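PDB 5D55: HdaB,HdaA (Adhesin), HUS-associated diffuse adherence from Escherichia coli, which probably sits at the tip of the AAF/IV (Hda) pilus as its minor subunit, a chaperone-usher pilin of the AfaD invasin family implicated in adhesion and biofilm formation. Local coordinates for residues L32-I37 with I104-V109; V48-R53 with F122-E127. All coordinates share one frame; numbering follows the deposited sequence.

Contact 1 of 2, residues L32-I37 with I104-V109; sequences LATGRI and IFYIEV
Ala33 to Arg36 pair with Ile107 to Ile104 as antiparallel neighbours, the two short strand axes approaching to 4.4 Å at 148° between their N-to-C directions. Gly35 and Phe105 form a hydrogen-bonded pair, Gly35 N to Phe105 O at 2.7 Å being answered by Phe105 N to Gly35 O at 3.0 Å. At the other end Leu32 and Ala33 both face Ile107, a classic beta bulge: Leu32 N reaches Ile107 O at 2.8 Å and nearly straight (170°), whereas Ala33 N makes a weak bond to the same oxygen.

The Phe105 ring lies flat under Gly35, whose CA stands 3.7 Å from the ring centroid and almost on its normal, a CH-pi contact. Chi1 of 63° sets CG between the backbone N and the carbonyl carbon, folding the ring back across the neighbouring strand. Ala33 CB meets Ile107 CG1 on this same buried face, and Leu32 CD2 touches Val109 CG2 at 3.8 Å. On the opposite face, Thr34 and Tyr106 lie side by side, Thr34 CG2 3.7 Å from Tyr106 CE1, and the tyrosine ring also engages Lys31 in a cation-pi contact.

Backbone bonds thus fix the register of two strands of the immunoglobulin-like pilin domain, while the bare CA of Gly35 lets an aromatic ring sit directly against the main chain on the core side.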
ATOM      1  N   LEU B  32      -2.532  26.948   9.573  1.00 21.47           N
ATOM      2  CA  LEU B  32      -1.673  27.547   8.551  1.00 22.41           C
ATOM      3  C   LEU B  32      -1.924  26.968   7.151  1.00 21.82           C
ATOM      4  O   LEU B  32      -1.549  27.585   6.143  1.00 21.50           O
ATOM      5  CB  LEU B  32      -0.200  27.350   8.896  1.00 22.52           C
ATOM      6  CG  LEU B  32       0.335  27.862  10.237  1.00 24.53           C
ATOM      7  CD1 LEU B  32       1.746  27.382  10.397  1.00 25.81           C
ATOM      8  CD2 LEU B  32       0.268  29.380  10.334  1.00 24.64           C
ATOM      9  N   ALA B  33      -2.533  25.783   7.110  1.00 21.73           N
ATOM     10  CA  ALA B  33      -2.944  25.118   5.858  1.00 22.77           C
ATOM     11  C   ALA B  33      -4.047  24.095   6.110  1.00 22.18           C
ATOM     12  O   ALA B  33      -4.150  23.541   7.208  1.00 21.88           O
ATOM     13  CB  ALA B  33      -1.749  24.447   5.179  1.00 21.00           C
ATOM     14  N   THR B  34      -4.860  23.841   5.087  1.00 22.64           N
ATOM     15  CA  THR B  34      -5.969  22.882   5.172  1.00 22.57           C
ATOM     16  C   THR B  34      -5.707  21.734   4.221  1.00 23.19           C
ATOM     17  O   THR B  34      -5.473  21.943   3.025  1.00 22.97           O
ATOM     18  CB  THR B  34      -7.322  23.526   4.797  1.00 23.95           C
ATOM     19  OG1 THR B  34      -7.533  24.703   5.581  1.00 25.75           O
ATOM     20  CG2 THR B  34      -8.502  22.532   4.993  1.00 23.49           C
ATOM     21  N   GLY B  35      -5.732  20.521   4.761  1.00 22.65           N
ATOM     22  CA  GLY B  35      -5.427  19.342   3.983  1.00 21.89           C
ATOM     23  C   GLY B  35      -6.630  18.433   3.835  1.00 22.65           C
ATOM     24  O   GLY B  35      -7.598  18.537   4.575  1.00 22.50           O
ATOM     25  N   ARG B  36      -6.559  17.541   2.857  1.00 24.04           N
ATOM     26  CA  ARG B  36      -7.570  16.514   2.680  1.00 23.86           C
ATOM     27  C   ARG B  36      -6.906  15.273   2.126  1.00 24.61           C
ATOM     28  O   ARG B  36      -6.038  15.357   1.248  1.00 25.56           O
ATOM     29  CB  ARG B  36      -8.669  16.984   1.739  1.00 25.25           C
ATOM     30  CG  ARG B  36      -9.776  15.944   1.509  1.00 26.46           C
ATOM     31  CD  ARG B  36     -10.725  16.393   0.428  1.00 27.32           C
ATOM     32  NE  ARG B  36     -10.009  16.644  -0.812  1.00 29.47           N
ATOM     33  CZ  ARG B  36     -10.397  17.500  -1.752  1.00 31.14           C
ATOM     34  NH1 ARG B  36     -11.517  18.203  -1.601  1.00 32.17           N
ATOM     35  NH2 ARG B  36      -9.662  17.644  -2.846  1.00 31.84           N
ATOM     36  N   ILE B  37      -7.307  14.126   2.660  1.00 24.86           N
ATOM     37  CA  ILE B  37      -6.878  12.836   2.134  1.00 25.00           C
ATOM     38  C   ILE B  37      -8.108  12.035   1.687  1.00 26.15           C
ATOM     39  O   ILE B  37      -9.110  12.007   2.398  1.00 25.60           O
ATOM     40  CB  ILE B  37      -6.005  12.068   3.172  1.00 25.94           C
ATOM     41  CG1 ILE B  37      -5.581  10.699   2.628  1.00 26.52           C
ATOM     42  CG2 ILE B  37      -6.708  11.965   4.546  1.00 25.32           C
ATOM     43  CD1 ILE B  37      -4.316  10.180   3.272  1.00 29.49           C
ATOM     44  N   ILE B 104     -10.488  15.573   6.377  1.00 23.88           N
ATOM     45  CA  ILE B 104      -9.799  16.856   6.448  1.00 24.01           C
ATOM     46  C   ILE B 104      -8.797  16.845   7.607  1.00 24.05           C
ATOM     47  O   ILE B 104      -9.081  16.288   8.674  1.00 23.74           O
ATOM     48  CB  ILE B 104     -10.812  18.021   6.663  1.00 25.42           C
ATOM     49  CG1 ILE B 104     -11.797  18.110   5.491  1.00 26.60           C
ATOM     50  CG2 ILE B 104     -10.087  19.382   6.883  1.00 23.77           C
ATOM     51  CD1 ILE B 104     -11.175  18.474   4.170  1.00 28.21           C
ATOM     52  N   PHE B 105      -7.631  17.450   7.385  1.00 22.18           N
ATOM     53  CA  PHE B 105      -6.661  17.705   8.438  1.00 21.69           C
ATOM     54  C   PHE B 105      -6.102  19.123   8.255  1.00 23.09           C
ATOM     55  O   PHE B 105      -6.384  19.776   7.230  1.00 22.54           O
ATOM     56  CB  PHE B 105      -5.540  16.644   8.419  1.00 21.08           C
ATOM     57  CG  PHE B 105      -4.709  16.645   7.154  1.00 22.36           C
ATOM     58  CD1 PHE B 105      -3.542  17.411   7.067  1.00 21.16           C
ATOM     59  CD2 PHE B 105      -5.108  15.902   6.046  1.00 21.01           C
ATOM     60  CE1 PHE B 105      -2.784  17.417   5.903  1.00 22.43           C
ATOM     61  CE2 PHE B 105      -4.357  15.899   4.881  1.00 21.34           C
ATOM     62  CZ  PHE B 105      -3.199  16.657   4.800  1.00 22.64           C
ATOM     63  N   TYR B 106      -5.327  19.601   9.232  1.00 22.34           N
ATOM     64  CA  TYR B 106      -4.695  20.921   9.146  1.00 22.81           C
ATOM     65  C   TYR B 106      -3.215  20.878   9.506  1.00 24.40           C
ATOM     66  O   TYR B 106      -2.761  19.973  10.217  1.00 24.94           O
ATOM     67  CB  TYR B 106      -5.412  21.950  10.037  1.00 22.02           C
ATOM     68  CG  TYR B 106      -6.910  22.010   9.818  1.00 22.88           C
ATOM     69  CD1 TYR B 106      -7.459  22.875   8.878  1.00 22.59           C
ATOM     70  CD2 TYR B 106      -7.771  21.187  10.544  1.00 22.40           C
ATOM     71  CE1 TYR B 106      -8.840  22.917   8.663  1.00 24.60           C
ATOM     72  CE2 TYR B 106      -9.133  21.221  10.349  1.00 23.81           C
ATOM     73  CZ  TYR B 106      -9.667  22.091   9.403  1.00 25.03           C
ATOM     74  OH  TYR B 106     -11.030  22.133   9.202  1.00 25.53           O
ATOM     75  N   ILE B 107      -2.461  21.845   8.987  1.00 22.66           N
ATOM     76  CA  ILE B 107      -1.149  22.142   9.527  1.00 22.60           C
ATOM     77  C   ILE B 107      -1.420  23.255  10.522  1.00 23.28           C
ATOM     78  O   ILE B 107      -2.044  24.271  10.180  1.00 22.85           O
ATOM     79  CB  ILE B 107      -0.141  22.640   8.448  1.00 23.81           C
ATOM     80  CG1 ILE B 107       0.038  21.629   7.301  1.00 24.23           C
ATOM     81  CG2 ILE B 107       1.200  23.044   9.099  1.00 22.86           C
ATOM     82  CD1 ILE B 107       0.768  20.339   7.703  1.00 25.55           C
ATOM     83  N   GLU B 108      -1.017  23.040  11.770  1.00 23.46           N
ATOM     84  CA  GLU B 108      -1.274  24.017  12.829  1.00 23.64           C
ATOM     85  C   GLU B 108       0.013  24.425  13.514  1.00 22.84           C
ATOM     86  O   GLU B 108       0.967  23.648  13.565  1.00 22.77           O
ATOM     87  CB  GLU B 108      -2.248  23.459  13.862  1.00 25.50           C
ATOM     88  CG  GLU B 108      -3.636  23.143  13.291  1.00 29.20           C
ATOM     89  CD  GLU B 108      -4.631  22.693  14.347  1.00 31.25           C
ATOM     90  OE1 GLU B 108      -4.220  22.444  15.505  1.00 32.37           O
ATOM     91  OE2 GLU B 108      -5.830  22.596  14.016  1.00 32.99           O
ATOM     92  N   VAL B 109       0.017  25.633  14.072  1.00 22.51           N
ATOM     93  CA  VAL B 109       1.131  26.108  14.868  1.00 22.95           C
ATOM     94  C   VAL B 109       1.219  25.238  16.126  1.00 23.97           C
ATOM     95  O   VAL B 109       0.230  25.054  16.837  1.00 23.96           O
ATOM     96  CB  VAL B 109       0.936  27.591  15.256  1.00 23.55           C
ATOM     97  CG1 VAL B 109       2.070  28.057  16.132  1.00 23.91           C
ATOM     98  CG2 VAL B 109       0.845  28.456  13.988  1.00 22.34           C
TER

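Contact 2 of 2, residues V48-R53 with F122-E127; sequences VWINAR and FSVSGE
Trp49, Ser125 and Asn51 bury about half of the surface in this antiparallel pairing of 48-50 with 122-127. Trp49 and Ser125 form a hydrogen-bonded pair, Trp49 N to Ser125 O and Ser125 N to Trp49 O both measuring 2.9 Å. With chi1 of 59° the indole turns back over the partner strand: Ser125 CB lies 3.2 Å above one face, offset toward the rim, and Gly126 N stands higher above the same face. Beyond them, Glu127 OE1 lies 3.6 Å from Trp49 CH2, at the edge of the indole, with the carboxylate plane turned 88° from the ring.

Just past the end of the strand, Asn51 N adds one more backbone bond, to Ser123 O at 2.8 Å. Two hydroxyls approach its amide oxygen: Ser123 OG donates in the carbonyl plane, onto a lone pair of Asn51 OD1, at 3.0 Å, while Ser125 OG lies 2.9 Å from Asn51 OD1. Ser125 OG also accepts from a water and is hydrogen-bonded to Thr146 of the second subunit.

Opposite this polar row, Ile50 CG1 and Val124 CG1 meet at 4.2 Å on the core side. The pairing thus has an apolar face and a hydroxyl-amide face that includes the indole. The second subunit's HdaA-derived strand runs beside 122-126, touching both faces: a feature of the engineered fusion, reminiscent of donor-strand complementation in chaperone-usher pilins.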
ATOM      1  N   VAL B  48      -1.607  10.315   8.276  1.00 23.79           N
ATOM      2  CA  VAL B  48      -0.960  11.481   7.643  1.00 22.79           C
ATOM      3  C   VAL B  48       0.249  11.887   8.491  1.00 23.16           C
ATOM      4  O   VAL B  48       0.226  11.733   9.715  1.00 20.58           O
ATOM      5  CB  VAL B  48      -1.947  12.677   7.549  1.00 22.78           C
ATOM      6  CG1 VAL B  48      -1.257  13.943   7.066  1.00 24.37           C
ATOM      7  CG2 VAL B  48      -3.113  12.337   6.619  1.00 25.13           C
ATOM      8  N   TRP B  49       1.298  12.395   7.846  1.00 22.79           N
ATOM      9  CA  TRP B  49       2.473  12.890   8.559  1.00 23.76           C
ATOM     10  C   TRP B  49       3.157  14.037   7.830  1.00 24.32           C
ATOM     11  O   TRP B  49       3.025  14.180   6.616  1.00 25.03           O
ATOM     12  CB  TRP B  49       3.489  11.770   8.831  1.00 22.83           C
ATOM     13  CG  TRP B  49       4.011  11.082   7.592  1.00 24.22           C
ATOM     14  CD1 TRP B  49       5.171  11.370   6.916  1.00 23.75           C
ATOM     15  CD2 TRP B  49       3.401   9.980   6.892  1.00 24.20           C
ATOM     16  NE1 TRP B  49       5.314  10.525   5.844  1.00 25.33           N
ATOM     17  CE2 TRP B  49       4.247   9.660   5.803  1.00 25.19           C
ATOM     18  CE3 TRP B  49       2.224   9.238   7.083  1.00 23.62           C
ATOM     19  CZ2 TRP B  49       3.958   8.627   4.905  1.00 25.37           C
ATOM     20  CZ3 TRP B  49       1.927   8.214   6.190  1.00 24.97           C
ATOM     21  CH2 TRP B  49       2.793   7.917   5.110  1.00 25.87           C
ATOM     22  N   ILE B  50       3.887  14.837   8.595  1.00 24.36           N
ATOM     23  CA  ILE B  50       4.707  15.923   8.061  1.00 25.19           C
ATOM     24  C   ILE B  50       6.101  15.417   7.687  1.00 27.04           C
ATOM     25  O   ILE B  50       6.738  14.688   8.455  1.00 25.38           O
ATOM     26  CB  ILE B  50       4.835  17.071   9.085  1.00 25.15           C
ATOM     27  CG1 ILE B  50       3.452  17.621   9.445  1.00 22.68           C
ATOM     28  CG2 ILE B  50       5.773  18.180   8.536  1.00 25.82           C
ATOM     29  CD1 ILE B  50       3.417  18.563  10.683  1.00 23.80           C
ATOM     30  N   ASN B  51       6.567  15.797   6.498  1.00 26.54           N
ATOM     31  CA  ASN B  51       7.932  15.512   6.101  1.00 27.93           C
ATOM     32  C   ASN B  51       8.831  16.669   6.499  1.00 29.67           C
ATOM     33  O   ASN B  51       9.026  17.618   5.735  1.00 29.80           O
ATOM     34  CB  ASN B  51       8.023  15.254   4.597  1.00 28.56           C
ATOM     35  CG  ASN B  51       7.055  14.181   4.128  1.00 28.04           C
ATOM     36  OD1 ASN B  51       6.164  14.451   3.321  1.00 28.96           O
ATOM     37  ND2 ASN B  51       7.214  12.962   4.641  1.00 28.33           N
ATOM     38  N   ALA B  52       9.364  16.586   7.713  1.00 30.79           N
ATOM     39  CA  ALA B  52      10.240  17.616   8.258  1.00 33.15           C
ATOM     40  C   ALA B  52      11.092  17.000   9.346  1.00 36.01           C
ATOM     41  O   ALA B  52      10.751  15.949   9.884  1.00 35.21           O
ATOM     42  CB  ALA B  52       9.437  18.777   8.817  1.00 31.58           C
ATOM     43  N   ARG B  53      12.204  17.656   9.659  1.00 40.39           N
ATOM     44  CA  ARG B  53      13.058  17.233  10.758  1.00 43.89           C
ATOM     45  C   ARG B  53      12.302  17.457  12.059  1.00 44.80           C
ATOM     46  O   ARG B  53      11.456  18.346  12.145  1.00 45.22           O
ATOM     47  CB  ARG B  53      14.365  18.032  10.751  1.00 46.63           C
ATOM     48  N   PHE B 122       5.514  23.624   3.678  1.00 26.53           N
ATOM     49  CA  PHE B 122       4.986  22.441   4.356  1.00 24.88           C
ATOM     50  C   PHE B 122       4.905  21.285   3.366  1.00 26.58           C
ATOM     51  O   PHE B 122       4.345  21.447   2.273  1.00 26.69           O
ATOM     52  CB  PHE B 122       3.574  22.670   4.905  1.00 23.44           C
ATOM     53  CG  PHE B 122       3.388  23.945   5.684  1.00 23.21           C
ATOM     54  CD1 PHE B 122       4.376  24.440   6.533  1.00 24.63           C
ATOM     55  CD2 PHE B 122       2.174  24.606   5.617  1.00 23.31           C
ATOM     56  CE1 PHE B 122       4.162  25.606   7.267  1.00 24.13           C
ATOM     57  CE2 PHE B 122       1.950  25.767   6.336  1.00 24.04           C
ATOM     58  CZ  PHE B 122       2.949  26.266   7.166  1.00 24.01           C
ATOM     59  N   SER B 123       5.449  20.129   3.752  1.00 25.56           N
ATOM     60  CA  SER B 123       5.344  18.891   2.977  1.00 25.81           C
ATOM     61  C   SER B 123       4.679  17.848   3.847  1.00 25.25           C
ATOM     62  O   SER B 123       5.113  17.621   4.986  1.00 24.84           O
ATOM     63  CB  SER B 123       6.718  18.377   2.554  1.00 26.18           C
ATOM     64  OG  SER B 123       6.634  17.067   2.010  1.00 27.91           O
ATOM     65  N   VAL B 124       3.632  17.220   3.319  1.00 24.31           N
ATOM     66  CA  VAL B 124       2.916  16.167   4.056  1.00 24.18           C
ATOM     67  C   VAL B 124       2.724  14.949   3.164  1.00 24.52           C
ATOM     68  O   VAL B 124       2.684  15.061   1.927  1.00 23.75           O
ATOM     69  CB  VAL B 124       1.531  16.645   4.607  1.00 23.83           C
ATOM     70  CG1 VAL B 124       1.711  17.788   5.616  1.00 22.76           C
ATOM     71  CG2 VAL B 124       0.643  17.088   3.474  1.00 23.88           C
ATOM     72  N   SER B 125       2.635  13.784   3.796  1.00 23.82           N
ATOM     73  CA  SER B 125       2.375  12.548   3.080  1.00 24.42           C
ATOM     74  C   SER B 125       1.245  11.828   3.795  1.00 24.03           C
ATOM     75  O   SER B 125       0.955  12.115   4.964  1.00 22.14           O
ATOM     76  CB  SER B 125       3.627  11.673   3.003  1.00 25.81           C
ATOM     77  OG  SER B 125       4.610  12.296   2.213  1.00 27.37           O
ATOM     78  N   GLY B 126       0.591  10.911   3.098  1.00 24.30           N
ATOM     79  CA  GLY B 126      -0.527  10.210   3.706  1.00 24.03           C
ATOM     80  C   GLY B 126      -0.929   8.968   2.957  1.00 25.40           C
ATOM     81  O   GLY B 126      -0.576   8.784   1.777  1.00 25.27           O
ATOM     82  N   GLU B 127      -1.669   8.111   3.656  1.00 25.64           N
ATOM     83  CA  GLU B 127      -2.117   6.821   3.127  1.00 27.57           C
ATOM     84  C   GLU B 127      -3.366   6.404   3.896  1.00 27.95           C
ATOM     85  O   GLU B 127      -3.653   6.956   4.972  1.00 26.46           O
ATOM     86  CB  GLU B 127      -1.006   5.761   3.301  1.00 28.63           C
ATOM     87  CG  GLU B 127      -0.688   5.413   4.769  1.00 30.53           C
ATOM     88  CD  GLU B 127       0.609   4.610   4.990  1.00 33.87           C
ATOM     89  OE1 GLU B 127       1.534   4.636   4.147  1.00 36.47           O
ATOM     90  OE2 GLU B 127       0.705   3.950   6.044  1.00 34.84           O
TER
HETATM   91  O   HOH W   1       7.205  20.188   5.988  1.00 19.21           O
HETATM   92  O   HOH W   2       6.981  10.595   2.772  1.00 39.54           O

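How the contacts relate
Contact 1 and contact 2 belong to different sheets, and their apolar faces pack together, with centres 11 Å apart. The evidence is direct: Ile107 CD1 lies 3.4 Å from Val124 CG1, and Leu32 CD1 3.6 Å from Phe122 CZ. Ile37 CD1 packs against the backbone, 3.4 Å from Glu127 N. Leu16 of strand 13-18 and Ile76 of strand 73-79 add to this shared core. The segments alternate along the chain, so the two pairings interlock, as expected of a beta sandwich. All four segments are HdaB, but 122-126 pairs with the HdaA-derived strand of the second subunit, whose His151 also packs on Leu32. A citrate, probably from crystallisation, lies about 3 Å from the Trp49 side chain.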